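Interleukin-15 receptor alpha chain (Mus musculus, PDB 2PSM) probably binds the cytokine interleukin-15 through its single sushi domain, acting as the specificity-determining alpha subunit of the interleukin-15 receptor. Local coordinates at residues E33-N38 / T49-V54; S39-K44 / C71-S76; A45-L50 / P67-I72. All coordinates share one frame; numbering follows the deposited sequence.

Interaction 1: E33-N38 / T49-V54; sequences ERYVCN and TLIECV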
ATOM      1  N   GLU B  33      -5.319   3.049 -15.293  1.00 29.32           N
ATOM      2  CA  GLU B  33      -4.939   1.743 -15.826  1.00 28.51           C
ATOM      3  C   GLU B  33      -3.889   1.117 -14.919  1.00 26.85           C
ATOM      4  O   GLU B  33      -3.246   1.809 -14.134  1.00 25.67           O
ATOM      5  CB  GLU B  33      -4.366   1.885 -17.244  1.00 29.60           C
ATOM      6  CG  GLU B  33      -5.306   2.517 -18.282  1.00 30.21           C
ATOM      7  CD  GLU B  33      -6.482   1.620 -18.681  1.00 34.27           C
ATOM      8  OE1 GLU B  33      -6.339   0.380 -18.657  1.00 37.54           O
ATOM      9  OE2 GLU B  33      -7.550   2.158 -19.041  1.00 35.45           O
ATOM     10  N   ARG B  34      -3.702  -0.191 -15.037  1.00 27.04           N
ATOM     11  CA  ARG B  34      -2.733  -0.869 -14.197  1.00 26.09           C
ATOM     12  C   ARG B  34      -1.870  -1.872 -14.928  1.00 26.90           C
ATOM     13  O   ARG B  34      -2.361  -2.667 -15.729  1.00 26.84           O
ATOM     14  CB  ARG B  34      -3.439  -1.595 -13.043  1.00 24.48           C
ATOM     15  CG  ARG B  34      -3.968  -0.690 -11.940  1.00 22.41           C
ATOM     16  CD  ARG B  34      -4.629  -1.519 -10.836  1.00 26.56           C
ATOM     17  NE  ARG B  34      -5.248  -0.670  -9.822  1.00 27.66           N
ATOM     18  CZ  ARG B  34      -4.575  -0.023  -8.876  1.00 27.33           C
ATOM     19  NH1 ARG B  34      -3.254  -0.130  -8.806  1.00 26.33           N
ATOM     20  NH2 ARG B  34      -5.222   0.742  -8.005  1.00 25.93           N
ATOM     21  N   TYR B  35      -0.575  -1.820 -14.639  1.00 25.77           N
ATOM     22  CA  TYR B  35       0.391  -2.756 -15.200  1.00 27.85           C
ATOM     23  C   TYR B  35       0.133  -4.085 -14.496  1.00 28.63           C
ATOM     24  O   TYR B  35      -0.438  -4.110 -13.402  1.00 29.11           O
ATOM     25  CB  TYR B  35       1.817  -2.311 -14.861  1.00 25.44           C
ATOM     26  CG  TYR B  35       2.317  -1.115 -15.642  1.00 23.20           C
ATOM     27  CD1 TYR B  35       2.929  -1.279 -16.885  1.00 25.07           C
ATOM     28  CD2 TYR B  35       2.187   0.175 -15.136  1.00 22.40           C
ATOM     29  CE1 TYR B  35       3.403  -0.181 -17.607  1.00 26.23           C
ATOM     30  CE2 TYR B  35       2.654   1.277 -15.844  1.00 24.29           C
ATOM     31  CZ  TYR B  35       3.261   1.091 -17.081  1.00 24.41           C
ATOM     32  OH  TYR B  35       3.711   2.176 -17.797  1.00 28.79           O
ATOM     33  N   VAL B  36       0.563  -5.178 -15.114  1.00 29.60           N
ATOM     34  CA  VAL B  36       0.415  -6.508 -14.536  1.00 30.26           C
ATOM     35  C   VAL B  36       1.786  -7.161 -14.627  1.00 31.34           C
ATOM     36  O   VAL B  36       2.336  -7.294 -15.721  1.00 30.82           O
ATOM     37  CB  VAL B  36      -0.603  -7.367 -15.326  1.00 33.43           C
ATOM     38  CG1 VAL B  36      -0.603  -8.805 -14.802  1.00 30.62           C
ATOM     39  CG2 VAL B  36      -1.997  -6.766 -15.193  1.00 35.56           C
ATOM     40  N   CYS B  37       2.353  -7.543 -13.485  1.00 30.04           N
ATOM     41  CA  CYS B  37       3.662  -8.180 -13.494  1.00 29.58           C
ATOM     42  C   CYS B  37       3.560  -9.523 -14.219  1.00 30.97           C
ATOM     43  O   CYS B  37       2.546 -10.224 -14.119  1.00 29.38           O
ATOM     44  CB  CYS B  37       4.191  -8.389 -12.067  1.00 30.55           C
ATOM     45  SG  CYS B  37       4.655  -6.886 -11.127  1.00 29.94           S
ATOM     46  N   ASN B  38       4.608  -9.867 -14.965  1.00 31.08           N
ATOM     47  CA  ASN B  38       4.641 -11.114 -15.720  1.00 31.21           C
ATOM     48  C   ASN B  38       4.608 -12.324 -14.791  1.00 30.55           C
ATOM     49  O   ASN B  38       5.003 -12.237 -13.627  1.00 32.31           O
ATOM     50  CB  ASN B  38       5.907 -11.187 -16.595  1.00 31.30           C
ATOM     51  CG  ASN B  38       5.926 -10.143 -17.714  1.00 32.18           C
ATOM     52  OD1 ASN B  38       4.892  -9.589 -18.089  1.00 32.36           O
ATOM     53  ND2 ASN B  38       7.111  -9.891 -18.262  1.00 29.19           N
ATOM     54  N   THR B  49       0.988  -0.475  -9.236  1.00 22.58           N
ATOM     55  CA  THR B  49       0.829  -0.884 -10.635  1.00 24.34           C
ATOM     56  C   THR B  49       0.020   0.173 -11.394  1.00 23.17           C
ATOM     57  O   THR B  49      -0.211   0.051 -12.595  1.00 25.22           O
ATOM     58  CB  THR B  49       0.040  -2.205 -10.764  1.00 25.89           C
ATOM     59  OG1 THR B  49      -1.224  -2.075 -10.094  1.00 28.65           O
ATOM     60  CG2 THR B  49       0.819  -3.367 -10.178  1.00 23.72           C
ATOM     61  N   LEU B  50      -0.399   1.214 -10.686  1.00 22.68           N
ATOM     62  CA  LEU B  50      -1.244   2.253 -11.267  1.00 24.17           C
ATOM     63  C   LEU B  50      -0.632   3.461 -11.963  1.00 22.94           C
ATOM     64  O   LEU B  50       0.355   4.012 -11.512  1.00 21.81           O
ATOM     65  CB  LEU B  50      -2.189   2.804 -10.187  1.00 24.51           C
ATOM     66  CG  LEU B  50      -3.130   3.927 -10.649  1.00 24.69           C
ATOM     67  CD1 LEU B  50      -4.305   3.317 -11.419  1.00 23.36           C
ATOM     68  CD2 LEU B  50      -3.651   4.713  -9.448  1.00 27.06           C
ATOM     69  N   ILE B  51      -1.263   3.864 -13.063  1.00 24.21           N
ATOM     70  CA  ILE B  51      -0.899   5.076 -13.781  1.00 24.31           C
ATOM     71  C   ILE B  51      -2.234   5.700 -14.153  1.00 25.27           C
ATOM     72  O   ILE B  51      -3.188   4.993 -14.471  1.00 24.50           O
ATOM     73  CB  ILE B  51      -0.076   4.836 -15.061  1.00 23.46           C
ATOM     74  CG1 ILE B  51      -0.810   3.899 -16.023  1.00 20.35           C
ATOM     75  CG2 ILE B  51       1.304   4.325 -14.690  1.00 21.32           C
ATOM     76  CD1 ILE B  51      -0.061   3.722 -17.340  1.00 17.97           C
ATOM     77  N   GLU B  52      -2.318   7.019 -14.072  1.00 27.19           N
ATOM     78  CA  GLU B  52      -3.552   7.713 -14.404  1.00 27.99           C
ATOM     79  C   GLU B  52      -3.266   8.763 -15.458  1.00 29.37           C
ATOM     80  O   GLU B  52      -2.210   9.394 -15.435  1.00 32.27           O
ATOM     81  CB  GLU B  52      -4.140   8.398 -13.170  1.00 27.20           C
ATOM     82  CG  GLU B  52      -5.502   9.026 -13.426  1.00 30.43           C
ATOM     83  CD  GLU B  52      -6.091   9.678 -12.192  1.00 35.95           C
ATOM     84  OE1 GLU B  52      -5.960   9.089 -11.095  1.00 34.43           O
ATOM     85  OE2 GLU B  52      -6.695  10.768 -12.323  1.00 37.77           O
ATOM     86  N   CYS B  53      -4.199   8.943 -16.387  1.00 31.80           N
ATOM     87  CA  CYS B  53      -4.026   9.938 -17.434  1.00 33.37           C
ATOM     88  C   CYS B  53      -4.541  11.280 -16.927  1.00 33.95           C
ATOM     89  O   CYS B  53      -5.748  11.473 -16.783  1.00 34.21           O
ATOM     90  CB  CYS B  53      -4.779   9.534 -18.703  1.00 34.71           C
ATOM     91  SG  CYS B  53      -4.553  10.778 -20.007  1.00 38.74           S
ATOM     92  N   VAL B  54      -3.617  12.193 -16.640  1.00 33.93           N
ATOM     93  CA  VAL B  54      -3.967  13.511 -16.127  1.00 34.13           C
ATOM     94  C   VAL B  54      -3.639  14.586 -17.149  1.00 37.45           C
ATOM     95  O   VAL B  54      -2.648  14.493 -17.879  1.00 36.88           O
ATOM     96  CB  VAL B  54      -3.216  13.827 -14.808  1.00 33.44           C
ATOM     97  CG1 VAL B  54      -3.451  12.710 -13.794  1.00 32.98           C
ATOM     98  CG2 VAL B  54      -1.737  14.001 -15.068  1.00 33.51           C
TER
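E33 and I51 face each other as an antiparallel hydrogen-bonded pair, E33 N to I51 O and I51 N to E33 O each spanning 3.0 Å, while R34 and L50 form the adjoining non-hydrogen-bonded pair. This is the central strand pairing of a sushi (SCR) domain, a small disulfide-rich module with little regular structure, in which strands 32-37 and 50-56 lie at the middle of the four-stranded sheet. A further backbone bond, Y35 N to T49 O (2.8 Å), carries the pairing just ahead of the start of strand 50-56, and beyond it the two segments diverge.

The pair on one face, R34 and L50, illustrates how a strand can present a charge. The R34 chain runs extended from CG to NE and crosses T49 at about a right angle. Its NH1 donates to T49 OG1 at 3.1 Å, with the hydroxyl oxygen only 10° out of the guanidinium plane. L50 lies over one face of that group: NH1 comes within 3.4 Å of L50 CB, and CD1 is stationed above the centre of the plane. Held at an edge and backed on a face, the guanidinium has limited freedom to turn. Outside the two segments, its NH2 forms a salt bridge with an acidic side chain of the partner protein chain.

I51 shares the other face with E33, and the Y35 ring comes to it from beside the sheet. Y35 and I51 cross at about a right angle, and I51 meets the ring at its edge. The Y35 hydroxyl reaches the backbone O of V15, and the E33 carboxylate turns away to the backbone N atoms of K25 and N26. I51 CG1 sits between backbone N and carbonyl carbon (chi1 56°), which leaves the CG2 methyl to meet Y35 CE2 at 3.5 Å.

Interaction 2: S39-K44 / C71-S76; sequences SGFKRK and CIRDPS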
ATOM      1  N   SER B  39       4.138 -13.451 -15.315  1.00 29.77           N
ATOM      2  CA  SER B  39       4.067 -14.687 -14.544  1.00 28.05           C
ATOM      3  C   SER B  39       5.457 -15.001 -14.001  1.00 23.98           C
ATOM      4  O   SER B  39       6.442 -14.957 -14.732  1.00 23.67           O
ATOM      5  CB  SER B  39       3.578 -15.835 -15.436  1.00 30.89           C
ATOM      6  OG  SER B  39       3.603 -17.066 -14.736  1.00 37.11           O
ATOM      7  N   GLY B  40       5.527 -15.316 -12.714  1.00 23.42           N
ATOM      8  CA  GLY B  40       6.798 -15.610 -12.082  1.00 23.34           C
ATOM      9  C   GLY B  40       7.321 -14.401 -11.322  1.00 25.39           C
ATOM     10  O   GLY B  40       8.268 -14.517 -10.555  1.00 23.58           O
ATOM     11  N   PHE B  41       6.696 -13.243 -11.529  1.00 25.65           N
ATOM     12  CA  PHE B  41       7.102 -11.995 -10.869  1.00 27.26           C
ATOM     13  C   PHE B  41       5.975 -11.422  -9.995  1.00 27.24           C
ATOM     14  O   PHE B  41       4.798 -11.670 -10.249  1.00 28.06           O
ATOM     15  CB  PHE B  41       7.519 -10.963 -11.933  1.00 26.18           C
ATOM     16  CG  PHE B  41       8.748 -11.359 -12.712  1.00 26.12           C
ATOM     17  CD1 PHE B  41      10.014 -11.114 -12.207  1.00 26.74           C
ATOM     18  CD2 PHE B  41       8.630 -12.022 -13.930  1.00 28.46           C
ATOM     19  CE1 PHE B  41      11.154 -11.525 -12.895  1.00 29.07           C
ATOM     20  CE2 PHE B  41       9.763 -12.441 -14.631  1.00 28.26           C
ATOM     21  CZ  PHE B  41      11.030 -12.191 -14.112  1.00 29.19           C
ATOM     22  N   LYS B  42       6.343 -10.650  -8.974  1.00 26.57           N
ATOM     23  CA  LYS B  42       5.361 -10.055  -8.060  1.00 28.63           C
ATOM     24  C   LYS B  42       5.577  -8.561  -7.862  1.00 26.50           C
ATOM     25  O   LYS B  42       6.715  -8.088  -7.813  1.00 24.11           O
ATOM     26  CB  LYS B  42       5.433 -10.722  -6.678  1.00 27.48           C
ATOM     27  CG  LYS B  42       4.874 -12.133  -6.595  1.00 33.70           C
ATOM     28  CD  LYS B  42       3.382 -12.152  -6.837  1.00 36.35           C
ATOM     29  CE  LYS B  42       2.812 -13.538  -6.596  1.00 43.20           C
ATOM     30  NZ  LYS B  42       1.407 -13.641  -7.090  1.00 46.89           N
ATOM     31  N   ARG B  43       4.476  -7.822  -7.734  1.00 26.31           N
ATOM     32  CA  ARG B  43       4.548  -6.382  -7.495  1.00 23.89           C
ATOM     33  C   ARG B  43       5.257  -6.229  -6.152  1.00 24.35           C
ATOM     34  O   ARG B  43       4.827  -6.805  -5.145  1.00 23.48           O
ATOM     35  CB  ARG B  43       3.141  -5.779  -7.398  1.00 24.13           C
ATOM     36  CG  ARG B  43       3.109  -4.376  -6.785  1.00 24.36           C
ATOM     37  CD  ARG B  43       1.688  -3.838  -6.680  1.00 23.03           C
ATOM     38  NE  ARG B  43       0.908  -4.545  -5.662  1.00 23.26           N
ATOM     39  CZ  ARG B  43       1.024  -4.351  -4.351  1.00 21.51           C
ATOM     40  NH1 ARG B  43       1.884  -3.463  -3.872  1.00 22.65           N
ATOM     41  NH2 ARG B  43       0.282  -5.054  -3.510  1.00 20.53           N
ATOM     42  N   LYS B  44       6.351  -5.483  -6.136  1.00 22.14           N
ATOM     43  CA  LYS B  44       7.074  -5.283  -4.892  1.00 23.43           C
ATOM     44  C   LYS B  44       6.213  -4.495  -3.917  1.00 24.19           C
ATOM     45  O   LYS B  44       5.565  -3.517  -4.298  1.00 22.64           O
ATOM     46  CB  LYS B  44       8.370  -4.516  -5.135  1.00 24.66           C
ATOM     47  CG  LYS B  44       9.190  -4.349  -3.871  1.00 25.65           C
ATOM     48  CD  LYS B  44      10.475  -3.605  -4.143  1.00 32.01           C
ATOM     49  CE  LYS B  44      11.360  -3.569  -2.909  1.00 33.37           C
ATOM     50  NZ  LYS B  44      12.669  -2.948  -3.250  1.00 37.61           N
ATOM     51  N   CYS B  71       8.582  -4.914 -10.365  1.00 32.36           N
ATOM     52  CA  CYS B  71       8.206  -6.320 -10.403  1.00 29.30           C
ATOM     53  C   CYS B  71       9.419  -7.183 -10.087  1.00 30.18           C
ATOM     54  O   CYS B  71      10.392  -7.208 -10.851  1.00 30.04           O
ATOM     55  CB  CYS B  71       7.661  -6.698 -11.777  1.00 27.63           C
ATOM     56  SG  CYS B  71       6.081  -5.932 -12.246  1.00 31.47           S
ATOM     57  N   ILE B  72       9.360  -7.893  -8.964  1.00 28.06           N
ATOM     58  CA  ILE B  72      10.458  -8.753  -8.552  1.00 29.28           C
ATOM     59  C   ILE B  72      10.095 -10.235  -8.649  1.00 31.03           C
ATOM     60  O   ILE B  72       8.921 -10.601  -8.750  1.00 28.31           O
ATOM     61  CB  ILE B  72      10.884  -8.458  -7.099  1.00 28.53           C
ATOM     62  CG1 ILE B  72       9.732  -8.781  -6.143  1.00 27.54           C
ATOM     63  CG2 ILE B  72      11.294  -6.993  -6.966  1.00 27.74           C
ATOM     64  CD1 ILE B  72      10.140  -8.868  -4.672  1.00 26.90           C
ATOM     65  N   ARG B  73      11.117 -11.083  -8.607  1.00 32.74           N
ATOM     66  CA  ARG B  73      10.924 -12.520  -8.678  1.00 34.40           C
ATOM     67  C   ARG B  73      10.050 -13.006  -7.535  1.00 34.75           C
ATOM     68  O   ARG B  73      10.321 -12.719  -6.369  1.00 34.33           O
ATOM     69  CB  ARG B  73      12.272 -13.236  -8.621  1.00 36.19           C
ATOM     70  CG  ARG B  73      13.147 -12.984  -9.834  1.00 41.78           C
ATOM     71  CD  ARG B  73      14.424 -13.804  -9.776  1.00 46.13           C
ATOM     72  NE  ARG B  73      15.217 -13.640 -10.991  1.00 49.09           N
ATOM     73  CZ  ARG B  73      16.359 -14.277 -11.231  1.00 51.39           C
ATOM     74  NH1 ARG B  73      16.849 -15.127 -10.337  1.00 51.38           N
ATOM     75  NH2 ARG B  73      17.010 -14.066 -12.368  1.00 53.03           N
ATOM     76  N   ASP B  74       8.996 -13.734  -7.882  1.00 34.98           N
ATOM     77  CA  ASP B  74       8.081 -14.292  -6.895  1.00 37.20           C
ATOM     78  C   ASP B  74       8.926 -15.039  -5.859  1.00 39.08           C
ATOM     79  O   ASP B  74       9.613 -16.000  -6.195  1.00 39.23           O
ATOM     80  CB  ASP B  74       7.124 -15.268  -7.580  1.00 37.75           C
ATOM     81  CG  ASP B  74       6.051 -15.785  -6.650  1.00 39.84           C
ATOM     82  OD1 ASP B  74       6.317 -15.899  -5.435  1.00 40.88           O
ATOM     83  OD2 ASP B  74       4.943 -16.086  -7.140  1.00 40.28           O
ATOM     84  N   PRO B  75       8.886 -14.608  -4.588  1.00 40.55           N
ATOM     85  CA  PRO B  75       9.664 -15.256  -3.528  1.00 42.25           C
ATOM     86  C   PRO B  75       9.276 -16.716  -3.310  1.00 45.10           C
ATOM     87  O   PRO B  75      10.096 -17.525  -2.878  1.00 45.92           O
ATOM     88  CB  PRO B  75       9.356 -14.402  -2.296  1.00 42.44           C
ATOM     89  CG  PRO B  75       8.975 -13.070  -2.875  1.00 42.44           C
ATOM     90  CD  PRO B  75       8.130 -13.465  -4.049  1.00 42.85           C
ATOM     91  N   SER B  76       8.024 -17.044  -3.617  1.00 47.03           N
ATOM     92  CA  SER B  76       7.523 -18.402  -3.433  1.00 49.34           C
ATOM     93  C   SER B  76       8.039 -19.392  -4.475  1.00 50.43           C
ATOM     94  O   SER B  76       7.657 -20.565  -4.464  1.00 50.78           O
ATOM     95  CB  SER B  76       5.989 -18.408  -3.432  1.00 48.79           C
ATOM     96  OG  SER B  76       5.465 -18.138  -4.718  1.00 46.09           O
TER
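K42 and I72 are joined by two backbone hydrogen bonds, K42 N to I72 O at 2.6 Å and I72 N to K42 O at 2.9 Å, within a two-stranded antiparallel ribbon near the C-terminal end of the sushi domain. The close-fitting part lies here and towards C71: the CB atoms of F41 and C71 are 4.3 Å apart, I72 O lies at the F41 ring edge, and the C71 sulfur is tied to C37 by a disulfide. The F41 ring also stacks with H19.

Towards the chain end the contact opens to solvent. R73 runs beside F41, its CG 3.9 Å from CE1. D74 N extends the ladder by donating to G40 O (2.9 Å), and D74 OD1 accepts from S76 N, closing an Asx turn, and from S76 OG on the same face of the carboxylate. K42, bent at chi2 (-66°), lays its chain alongside D74, CE meeting OD2 at 3.4 Å. Replacing D74 with an alanine would probably leave the S76 amide and hydroxyl without their shared acceptor and K42 CE without its neighbour. At 4.3 Å, K42 NZ and D74 OD2 are beyond a salt bridge, which suggests at most a modest electrostatic attraction beside the backbone bonds.

Interaction 3: A45-L50 / P67-I72; sequences AGTSTL and PSLKCI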
ATOM      1  N   ALA B  45       6.219  -4.920  -2.658  1.00 23.32           N
ATOM      2  CA  ALA B  45       5.446  -4.254  -1.617  1.00 25.63           C
ATOM      3  C   ALA B  45       5.847  -2.776  -1.574  1.00 23.87           C
ATOM      4  O   ALA B  45       7.027  -2.446  -1.643  1.00 24.71           O
ATOM      5  CB  ALA B  45       5.720  -4.923  -0.259  1.00 20.98           C
ATOM      6  N   GLY B  46       4.872  -1.882  -1.478  1.00 24.65           N
ATOM      7  CA  GLY B  46       5.208  -0.466  -1.441  1.00 22.63           C
ATOM      8  C   GLY B  46       5.174   0.221  -2.793  1.00 23.41           C
ATOM      9  O   GLY B  46       5.145   1.455  -2.855  1.00 22.94           O
ATOM     10  N   THR B  47       5.199  -0.561  -3.873  1.00 19.22           N
ATOM     11  CA  THR B  47       5.147  -0.004  -5.221  1.00 20.74           C
ATOM     12  C   THR B  47       3.737  -0.194  -5.785  1.00 20.77           C
ATOM     13  O   THR B  47       2.999  -1.074  -5.350  1.00 22.23           O
ATOM     14  CB  THR B  47       6.210  -0.651  -6.182  1.00 18.92           C
ATOM     15  OG1 THR B  47       5.907  -2.034  -6.410  1.00 20.45           O
ATOM     16  CG2 THR B  47       7.611  -0.539  -5.572  1.00 20.27           C
ATOM     17  N   SER B  48       3.383   0.635  -6.760  1.00 21.28           N
ATOM     18  CA  SER B  48       2.059   0.641  -7.361  1.00 22.69           C
ATOM     19  C   SER B  48       2.032   0.246  -8.838  1.00 23.95           C
ATOM     20  O   SER B  48       2.942   0.586  -9.597  1.00 24.75           O
ATOM     21  CB  SER B  48       1.464   2.051  -7.182  1.00 21.82           C
ATOM     22  OG  SER B  48       0.375   2.300  -8.047  1.00 23.94           O
ATOM     23  N   THR B  49       0.988  -0.475  -9.236  1.00 22.58           N
ATOM     24  CA  THR B  49       0.829  -0.884 -10.635  1.00 24.34           C
ATOM     25  C   THR B  49       0.020   0.173 -11.394  1.00 23.17           C
ATOM     26  O   THR B  49      -0.211   0.051 -12.595  1.00 25.22           O
ATOM     27  CB  THR B  49       0.040  -2.205 -10.764  1.00 25.89           C
ATOM     28  OG1 THR B  49      -1.224  -2.075 -10.094  1.00 28.65           O
ATOM     29  CG2 THR B  49       0.819  -3.367 -10.178  1.00 23.72           C
ATOM     30  N   LEU B  50      -0.399   1.214 -10.686  1.00 22.68           N
ATOM     31  CA  LEU B  50      -1.244   2.253 -11.267  1.00 24.17           C
ATOM     32  C   LEU B  50      -0.632   3.461 -11.963  1.00 22.94           C
ATOM     33  O   LEU B  50       0.355   4.012 -11.512  1.00 21.81           O
ATOM     34  CB  LEU B  50      -2.189   2.804 -10.187  1.00 24.51           C
ATOM     35  CG  LEU B  50      -3.130   3.927 -10.649  1.00 24.69           C
ATOM     36  CD1 LEU B  50      -4.305   3.317 -11.419  1.00 23.36           C
ATOM     37  CD2 LEU B  50      -3.651   4.713  -9.448  1.00 27.06           C
ATOM     38  N   PRO B  67       4.771   5.872 -12.913  1.00 25.49           N
ATOM     39  CA  PRO B  67       4.592   4.650 -12.126  1.00 25.20           C
ATOM     40  C   PRO B  67       5.744   4.383 -11.156  1.00 24.65           C
ATOM     41  O   PRO B  67       6.892   4.736 -11.428  1.00 25.58           O
ATOM     42  CB  PRO B  67       4.462   3.567 -13.201  1.00 26.21           C
ATOM     43  CG  PRO B  67       5.372   4.067 -14.281  1.00 26.63           C
ATOM     44  CD  PRO B  67       5.056   5.554 -14.328  1.00 28.43           C
ATOM     45  N   SER B  68       5.433   3.775 -10.019  1.00 22.34           N
ATOM     46  CA  SER B  68       6.463   3.460  -9.038  1.00 22.73           C
ATOM     47  C   SER B  68       6.660   1.956  -9.018  1.00 21.50           C
ATOM     48  O   SER B  68       7.470   1.436  -8.254  1.00 21.60           O
ATOM     49  CB  SER B  68       6.048   3.931  -7.642  1.00 22.80           C
ATOM     50  OG  SER B  68       4.948   3.178  -7.164  1.00 23.43           O
ATOM     51  N   LEU B  69       5.916   1.265  -9.878  1.00 22.66           N
ATOM     52  CA  LEU B  69       5.964  -0.185  -9.961  1.00 23.86           C
ATOM     53  C   LEU B  69       7.340  -0.816 -10.088  1.00 26.35           C
ATOM     54  O   LEU B  69       8.205  -0.351 -10.829  1.00 25.92           O
ATOM     55  CB  LEU B  69       5.118  -0.684 -11.133  1.00 24.56           C
ATOM     56  CG  LEU B  69       5.157  -2.211 -11.309  1.00 22.33           C
ATOM     57  CD1 LEU B  69       4.531  -2.881 -10.079  1.00 22.07           C
ATOM     58  CD2 LEU B  69       4.414  -2.605 -12.583  1.00 19.19           C
ATOM     59  N   LYS B  70       7.506  -1.914  -9.370  1.00 27.88           N
ATOM     60  CA  LYS B  70       8.730  -2.690  -9.393  1.00 31.35           C
ATOM     61  C   LYS B  70       8.273  -4.144  -9.322  1.00 31.68           C
ATOM     62  O   LYS B  70       7.618  -4.549  -8.359  1.00 32.50           O
ATOM     63  CB  LYS B  70       9.601  -2.333  -8.193  1.00 32.97           C
ATOM     64  CG  LYS B  70      10.718  -3.309  -7.884  1.00 40.99           C
ATOM     65  CD  LYS B  70      11.823  -3.295  -8.925  1.00 42.30           C
ATOM     66  CE  LYS B  70      12.989  -4.162  -8.472  1.00 42.22           C
ATOM     67  NZ  LYS B  70      14.132  -4.094  -9.427  1.00 46.75           N
ATOM     68  N   CYS B  71       8.582  -4.914 -10.365  1.00 32.36           N
ATOM     69  CA  CYS B  71       8.206  -6.320 -10.403  1.00 29.30           C
ATOM     70  C   CYS B  71       9.419  -7.183 -10.087  1.00 30.18           C
ATOM     71  O   CYS B  71      10.392  -7.208 -10.851  1.00 30.04           O
ATOM     72  CB  CYS B  71       7.661  -6.698 -11.777  1.00 27.63           C
ATOM     73  SG  CYS B  71       6.081  -5.932 -12.246  1.00 31.47           S
ATOM     74  N   ILE B  72       9.360  -7.893  -8.964  1.00 28.06           N
ATOM     75  CA  ILE B  72      10.458  -8.753  -8.552  1.00 29.28           C
ATOM     76  C   ILE B  72      10.095 -10.235  -8.649  1.00 31.03           C
ATOM     77  O   ILE B  72       8.921 -10.601  -8.750  1.00 28.31           O
ATOM     78  CB  ILE B  72      10.884  -8.458  -7.099  1.00 28.53           C
ATOM     79  CG1 ILE B  72       9.732  -8.781  -6.143  1.00 27.54           C
ATOM     80  CG2 ILE B  72      11.294  -6.993  -6.966  1.00 27.74           C
ATOM     81  CD1 ILE B  72      10.140  -8.868  -4.672  1.00 26.90           C
TER
HETATM   82  O   HOH W   1       4.315   3.546  -4.495  1.00 20.37           O
HETATM   83  O   HOH W   2       2.689   3.238 -10.270  1.00 28.55           O
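S48 and S68 meet where two loops of the sushi domain lie side by side, one leading into strand 50-56 and the other into strand 71-73, and direct hydrogen bonds and two waters join them. S48 N donates to S68 OG at 3.0 Å; a water 2.8 Å from S68 OG also donates to G46 O. A second water gathers three backbone groups, giving its hydrogens to S48 O and L50 O and accepting from S68 N (2.8 Å), so that carbonyls from one loop and an amide from the other are satisfied through one site.

S48 OG accepts from L50 N at 3.0 Å, closing an ST turn, and also bonds an acidic side chain of the partner protein chain. For T47 the stronger partner of OG1 is K44 O; the bond from K70 N (3.4 Å) is weak. With that hydroxyl tucked between backbone N and carbonyl carbon (chi1 66°), T47 CG2 is directed onto K70 CB, 3.7 Å away, the two side chains crossing obliquely. On the buried side L69 CB comes within 3.0 Å of S48 O, and L69 CD1 touches the T49 methyl CG2 at 3.7 Å.

The three contacts follow one another along the domain, with the centres of interactions 1 and 2 about 16 Å apart and that of interaction 3 about 9 Å from the first and 11 Å from the second. Interactions 1 and 3 share T49 and L50, and interactions 2 and 3 share C71 and I72. The disulfide of C37 and C71 (SG to SG 2.0 Å) links the strand of interaction 1 to the ribbon of interaction 2, while L69 CD2 of interaction 3 packs on Y35 CB of interaction 1 at 3.5 Å. All three reach the partner protein chain, probably the cytokine: R34, R43 and S48 each engage acidic side chains there.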